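Local atomic coordinates of predicted ATPase of the ABC class (Vibrio vulnificus, PDB entry 5D6A), a protein that binds the ATP analogue AMP-PNP and, as a predicted ATPase of the ABC class, probably hydrolyses ATP. Residues D127-R141 against W541-K553. Numbering follows the deposited sequence.
Sequences DSTSVLFTEEGIELR and WFQNMPQHGDLAK
T129 and L551 meet backbone to backbone: the amide N of T129 donates to L551 O at 2.8 Å, nearly in line with the carbonyl (C=O...N angle 164°). Two residues further along the loop, K553 N donates to D127 O at 2.9 Å with an almost straight N-H...O angle of 168°. These two bonds flank S128 and A552, whose backbones form a single isolated beta bridge rather than a continuous sheet.

T129 is buried in the tightly packed part. Its OG1 lies 2.8 Å from H548 O and also near L551 O, with one proton for the two carbonyls. A chi1 of 59° sets OG1 between the backbone N and the carbonyl carbon, facing H548 O, and leaves CG2 anti to the carbonyl carbon, 3.6 Å from CH2 of the W541 indole. That indole is sandwiched within its own segment, F542 CB over one face and K553 CB over the other.

R141 belongs to the same part, its CB against G549 CA. Its chain is extended from CG to NE, which brings NH1 to 2.9 Å from H548 O, in the guanidinium plane but above the plane of the carbonyl. Q547 CB and L132 CD1 cover opposite guanidinium faces, and E139 OE2 forms a salt bridge with R141 NE while also pairing with R74. L132 CD1 also sits over the F542 ring, 4.0 Å from its centroid, a CH-pi contact.

The looser side lies at solvent-exposed Q547 and the K553 side chain. There the D127 carboxylate makes just a weak bond from W541 NE1 and a long salt bridge to K553 NZ, its stronger partner being R99.

The contact thus joins the hairpin of strands 131-133 and 137-144 to the C-terminal-region loop linking helices 529-536 and 556-564. Helix 92-109 packs against D127 and L132, strand 71-78 pairs with 137-144, and helix 506-519 touches M545 and P546.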
loop_
_atom_site.group_PDB
_atom_site.type_symbol
_atom_site.label_atom_id
_atom_site.label_comp_id
_atom_site.label_asym_id
_atom_site.label_seq_id
_atom_site.Cartn_x
_atom_site.Cartn_y
_atom_site.Cartn_z
ATOM N N ASP A 127 4.123 3.205 24.194
ATOM C CA ASP A 127 5.116 3.910 24.988
ATOM C C ASP A 127 5.512 5.091 24.110
ATOM O O ASP A 127 6.423 4.994 23.297
ATOM C CB ASP A 127 6.298 2.984 25.296
ATOM C CG ASP A 127 7.322 3.612 26.221
ATOM O OD1 ASP A 127 7.284 4.840 26.432
ATOM O OD2 ASP A 127 8.181 2.865 26.731
ATOM N N SER A 128 4.795 6.199 24.281
ATOM C CA SER A 128 4.964 7.395 23.456
ATOM C C SER A 128 5.661 8.569 24.125
ATOM O O SER A 128 5.744 8.644 25.348
ATOM C CB SER A 128 3.584 7.859 23.001
ATOM O OG SER A 128 3.659 9.063 22.266
ATOM N N THR A 129 6.140 9.497 23.294
ATOM C CA THR A 129 6.813 10.710 23.766
ATOM C C THR A 129 5.845 11.881 23.925
ATOM O O THR A 129 6.245 12.959 24.361
ATOM C CB THR A 129 7.954 11.146 22.820
ATOM O OG1 THR A 129 7.437 11.388 21.505
ATOM C CG2 THR A 129 9.031 10.077 22.755
ATOM N N SER A 130 4.580 11.676 23.567
ATOM C CA SER A 130 3.584 12.736 23.713
ATOM C C SER A 130 3.411 13.077 25.195
ATOM O O SER A 130 3.128 14.221 25.545
ATOM C CB SER A 130 2.253 12.328 23.076
ATOM O OG SER A 130 1.786 11.106 23.612
ATOM N N VAL A 131 3.583 12.072 26.055
ATOM C CA VAL A 131 3.513 12.252 27.503
ATOM C C VAL A 131 4.577 11.356 28.148
ATOM O O VAL A 131 4.519 10.131 28.033
ATOM C CB VAL A 131 2.125 11.906 28.073
ATOM C CG1 VAL A 131 2.120 12.052 29.591
ATOM C CG2 VAL A 131 1.059 12.795 27.454
ATOM N N LEU A 132 5.541 11.974 28.824
ATOM C CA LEU A 132 6.633 11.247 29.466
ATOM C C LEU A 132 6.729 11.518 30.962
ATOM O O LEU A 132 6.449 12.630 31.412
ATOM C CB LEU A 132 7.960 11.666 28.831
ATOM C CG LEU A 132 8.163 11.349 27.352
ATOM C CD1 LEU A 132 9.409 12.045 26.829
ATOM C CD2 LEU A 132 8.242 9.844 27.139
ATOM N N PHE A 133 7.122 10.495 31.725
ATOM C CA PHE A 133 7.351 10.646 33.165
ATOM C C PHE A 133 8.841 10.572 33.447
ATOM O O PHE A 133 9.583 9.875 32.759
ATOM C CB PHE A 133 6.665 9.570 34.027
ATOM C CG PHE A 133 5.160 9.614 34.024
ATOM C CD1 PHE A 133 4.468 10.813 33.932
ATOM C CD2 PHE A 133 4.436 8.452 34.245
ATOM C CE1 PHE A 133 3.083 10.834 33.965
ATOM C CE2 PHE A 133 3.051 8.471 34.293
ATOM C CZ PHE A 133 2.374 9.663 34.149
ATOM N N THR A 134 9.262 11.299 34.474
ATOM C CA THR A 134 10.648 11.311 34.924
ATOM C C THR A 134 10.589 11.353 36.442
ATOM O O THR A 134 9.511 11.235 37.024
ATOM C CB THR A 134 11.416 12.540 34.399
ATOM O OG1 THR A 134 10.873 13.735 34.975
ATOM C CG2 THR A 134 11.332 12.624 32.882
ATOM N N GLU A 135 11.734 11.514 37.090
ATOM C CA GLU A 135 11.753 11.618 38.544
ATOM C C GLU A 135 11.316 13.026 38.951
ATOM O O GLU A 135 10.704 13.212 40.004
ATOM C CB GLU A 135 13.147 11.304 39.099
ATOM C CG GLU A 135 13.617 9.876 38.838
ATOM C CD GLU A 135 12.748 8.825 39.514
ATOM O OE1 GLU A 135 12.708 7.678 39.014
ATOM O OE2 GLU A 135 12.098 9.143 40.537
ATOM N N GLU A 136 11.609 14.005 38.094
ATOM C CA GLU A 136 11.271 15.399 38.368
ATOM C C GLU A 136 9.786 15.683 38.156
ATOM O O GLU A 136 9.152 16.325 38.991
ATOM C CB GLU A 136 12.092 16.357 37.488
ATOM C CG GLU A 136 13.606 16.267 37.641
ATOM C CD GLU A 136 14.209 15.011 37.036
ATOM O OE1 GLU A 136 13.494 14.275 36.319
ATOM O OE2 GLU A 136 15.412 14.763 37.269
ATOM N N GLY A 137 9.230 15.213 37.042
ATOM C CA GLY A 137 7.821 15.465 36.761
ATOM C C GLY A 137 7.285 14.916 35.453
ATOM O O GLY A 137 7.901 14.066 34.806
ATOM N N ILE A 138 6.116 15.422 35.076
ATOM C CA ILE A 138 5.434 15.008 33.860
ATOM C C ILE A 138 5.793 15.950 32.714
ATOM O O ILE A 138 5.805 17.171 32.888
ATOM C CB ILE A 138 3.905 15.033 34.063
ATOM C CG1 ILE A 138 3.522 14.213 35.300
ATOM C CG2 ILE A 138 3.189 14.519 32.823
ATOM C CD1 ILE A 138 2.044 14.222 35.621
ATOM N N GLU A 139 6.090 15.383 31.547
ATOM C CA GLU A 139 6.422 16.186 30.373
ATOM C C GLU A 139 5.427 15.930 29.247
ATOM O O GLU A 139 5.124 14.781 28.923
ATOM C CB GLU A 139 7.849 15.906 29.888
ATOM C CG GLU A 139 8.231 16.705 28.646
ATOM C CD GLU A 139 9.666 16.491 28.202
ATOM O OE1 GLU A 139 10.459 15.890 28.961
ATOM O OE2 GLU A 139 10.005 16.937 27.086
ATOM N N LEU A 140 4.924 17.016 28.663
ATOM C CA LEU A 140 3.982 16.948 27.558
ATOM C C LEU A 140 4.655 17.469 26.306
ATOM O O LEU A 140 5.376 18.467 26.354
ATOM C CB LEU A 140 2.756 17.811 27.837
ATOM C CG LEU A 140 1.981 17.527 29.118
ATOM C CD1 LEU A 140 0.826 18.510 29.226
ATOM C CD2 LEU A 140 1.485 16.090 29.162
ATOM N N ARG A 141 4.418 16.791 25.190
ATOM C CA ARG A 141 4.966 17.202 23.910
ATOM C C ARG A 141 3.826 17.250 22.911
ATOM O O ARG A 141 3.053 16.299 22.797
ATOM C CB ARG A 141 6.057 16.246 23.449
ATOM C CG ARG A 141 7.235 16.165 24.404
ATOM C CD ARG A 141 8.362 15.356 23.792
ATOM N NE ARG A 141 9.507 15.238 24.683
ATOM C CZ ARG A 141 10.583 14.501 24.422
ATOM N NH1 ARG A 141 10.667 13.802 23.293
ATOM N NH2 ARG A 141 11.575 14.453 25.298
ATOM N N TRP A 541 14.884 4.921 26.099
ATOM C CA TRP A 541 14.960 4.999 24.638
ATOM C C TRP A 541 14.814 6.397 24.028
ATOM O O TRP A 541 15.401 6.688 22.984
ATOM C CB TRP A 541 13.874 4.096 24.039
ATOM C CG TRP A 541 12.474 4.567 24.327
ATOM C CD1 TRP A 541 11.775 4.412 25.493
ATOM C CD2 TRP A 541 11.602 5.262 23.428
ATOM N NE1 TRP A 541 10.524 4.970 25.373
ATOM C CE2 TRP A 541 10.393 5.501 24.118
ATOM C CE3 TRP A 541 11.726 5.710 22.108
ATOM C CZ2 TRP A 541 9.319 6.164 23.533
ATOM C CZ3 TRP A 541 10.656 6.368 21.527
ATOM C CH2 TRP A 541 9.469 6.589 22.240
ATOM N N PHE A 542 14.033 7.254 24.678
ATOM C CA PHE A 542 13.754 8.599 24.156
ATOM C C PHE A 542 14.801 9.677 24.447
ATOM O O PHE A 542 14.811 10.706 23.770
ATOM C CB PHE A 542 12.391 9.092 24.674
ATOM C CG PHE A 542 12.315 9.219 26.170
ATOM C CD1 PHE A 542 12.783 10.357 26.809
ATOM C CD2 PHE A 542 11.762 8.202 26.940
ATOM C CE1 PHE A 542 12.713 10.475 28.185
ATOM C CE2 PHE A 542 11.691 8.313 28.316
ATOM C CZ PHE A 542 12.166 9.452 28.940
ATOM N N GLN A 543 15.673 9.459 25.432
ATOM C CA GLN A 543 16.651 10.495 25.801
ATOM C C GLN A 543 17.636 10.848 24.687
ATOM O O GLN A 543 18.039 12.002 24.573
ATOM C CB GLN A 543 17.419 10.135 27.086
ATOM C CG GLN A 543 18.384 8.962 26.971
ATOM C CD GLN A 543 19.190 8.734 28.243
ATOM O OE1 GLN A 543 19.081 9.491 29.211
ATOM N NE2 GLN A 543 20.010 7.689 28.243
ATOM N N ASN A 544 18.015 9.869 23.868
ATOM C CA ASN A 544 18.970 10.117 22.779
ATOM C C ASN A 544 18.340 10.470 21.423
ATOM O O ASN A 544 19.042 10.569 20.413
ATOM C CB ASN A 544 19.945 8.936 22.635
ATOM C CG ASN A 544 20.948 8.860 23.777
ATOM O OD1 ASN A 544 20.996 9.735 24.641
ATOM N ND2 ASN A 544 21.765 7.816 23.774
HETATM N N MSE A 545 17.025 10.672 21.405
HETATM C CA MSE A 545 16.319 11.054 20.185
HETATM C C MSE A 545 15.955 12.502 20.301
HETATM O O MSE A 545 15.901 13.035 21.411
HETATM C CB MSE A 545 15.022 10.272 20.053
HETATM C CG MSE A 545 15.277 8.778 19.948
HETATM SE SE MSE A 545 13.592 7.850 19.526
HETATM C CE MSE A 545 14.396 6.091 19.165
ATOM N N PRO A 546 15.706 13.177 19.161
ATOM C CA PRO A 546 15.288 14.573 19.263
ATOM C C PRO A 546 14.043 14.667 20.133
ATOM O O PRO A 546 13.271 13.711 20.208
ATOM C CB PRO A 546 14.964 14.959 17.818
ATOM C CG PRO A 546 15.740 14.011 16.980
ATOM C CD PRO A 546 15.830 12.733 17.760
ATOM N N GLN A 547 13.841 15.808 20.775
ATOM C CA GLN A 547 12.698 15.973 21.667
ATOM C C GLN A 547 11.375 16.200 20.922
ATOM O O GLN A 547 10.714 17.220 21.115
ATOM C CB GLN A 547 12.992 17.090 22.676
ATOM C CG GLN A 547 14.165 16.744 23.588
ATOM C CD GLN A 547 14.549 17.858 24.542
ATOM O OE1 GLN A 547 14.282 19.032 24.289
ATOM N NE2 GLN A 547 15.205 17.493 25.641
ATOM N N HIS A 548 10.996 15.237 20.079
ATOM C CA HIS A 548 9.738 15.323 19.335
ATOM C C HIS A 548 8.616 14.678 20.141
ATOM O O HIS A 548 8.859 13.795 20.969
ATOM C CB HIS A 548 9.817 14.627 17.969
ATOM C CG HIS A 548 10.871 15.170 17.056
ATOM N ND1 HIS A 548 11.079 16.520 16.873
ATOM C CD2 HIS A 548 11.712 14.543 16.198
ATOM C CE1 HIS A 548 12.045 16.701 15.990
ATOM N NE2 HIS A 548 12.442 15.517 15.560
ATOM N N GLY A 549 7.385 15.110 19.880
ATOM C CA GLY A 549 6.213 14.574 20.568
ATOM C C GLY A 549 5.508 13.467 19.803
ATOM O O GLY A 549 4.546 12.881 20.301
ATOM N N ASP A 550 5.987 13.175 18.594
ATOM C CA ASP A 550 5.383 12.136 17.753
ATOM C C ASP A 550 6.326 10.946 17.541
ATOM O O ASP A 550 6.679 10.599 16.408
ATOM C CB ASP A 550 4.900 12.729 16.415
ATOM C CG ASP A 550 5.965 13.557 15.705
ATOM O OD1 ASP A 550 7.021 13.836 16.310
ATOM O OD2 ASP A 550 5.735 13.946 14.538
ATOM N N LEU A 551 6.718 10.330 18.655
ATOM C CA LEU A 551 7.585 9.156 18.659
ATOM C C LEU A 551 7.026 8.101 19.622
ATOM O O LEU A 551 6.536 8.435 20.707
ATOM C CB LEU A 551 9.001 9.537 19.094
ATOM C CG LEU A 551 9.791 10.509 18.214
ATOM C CD1 LEU A 551 11.077 10.923 18.912
ATOM C CD2 LEU A 551 10.092 9.896 16.853
ATOM N N ALA A 552 7.100 6.834 19.214
ATOM C CA ALA A 552 6.625 5.708 20.024
ATOM C C ALA A 552 7.655 4.586 19.969
ATOM O O ALA A 552 8.169 4.275 18.892
ATOM C CB ALA A 552 5.285 5.219 19.507
ATOM N N LYS A 553 7.957 3.976 21.118
ATOM C CA LYS A 553 8.955 2.908 21.159
ATOM C C LYS A 553 8.613 1.783 20.194
ATOM O O LYS A 553 7.558 1.158 20.319
ATOM C CB LYS A 553 9.127 2.318 22.565
ATOM C CG LYS A 553 10.109 1.144 22.579
ATOM C CD LYS A 553 10.276 0.474 23.933
ATOM C CE LYS A 553 10.973 1.380 24.927
ATOM N NZ LYS A 553 11.324 0.667 26.187
HETATM O O HOH W 1 12.767 12.384 22.290
HETATM O O HOH W 2 2.578 14.785 20.537
#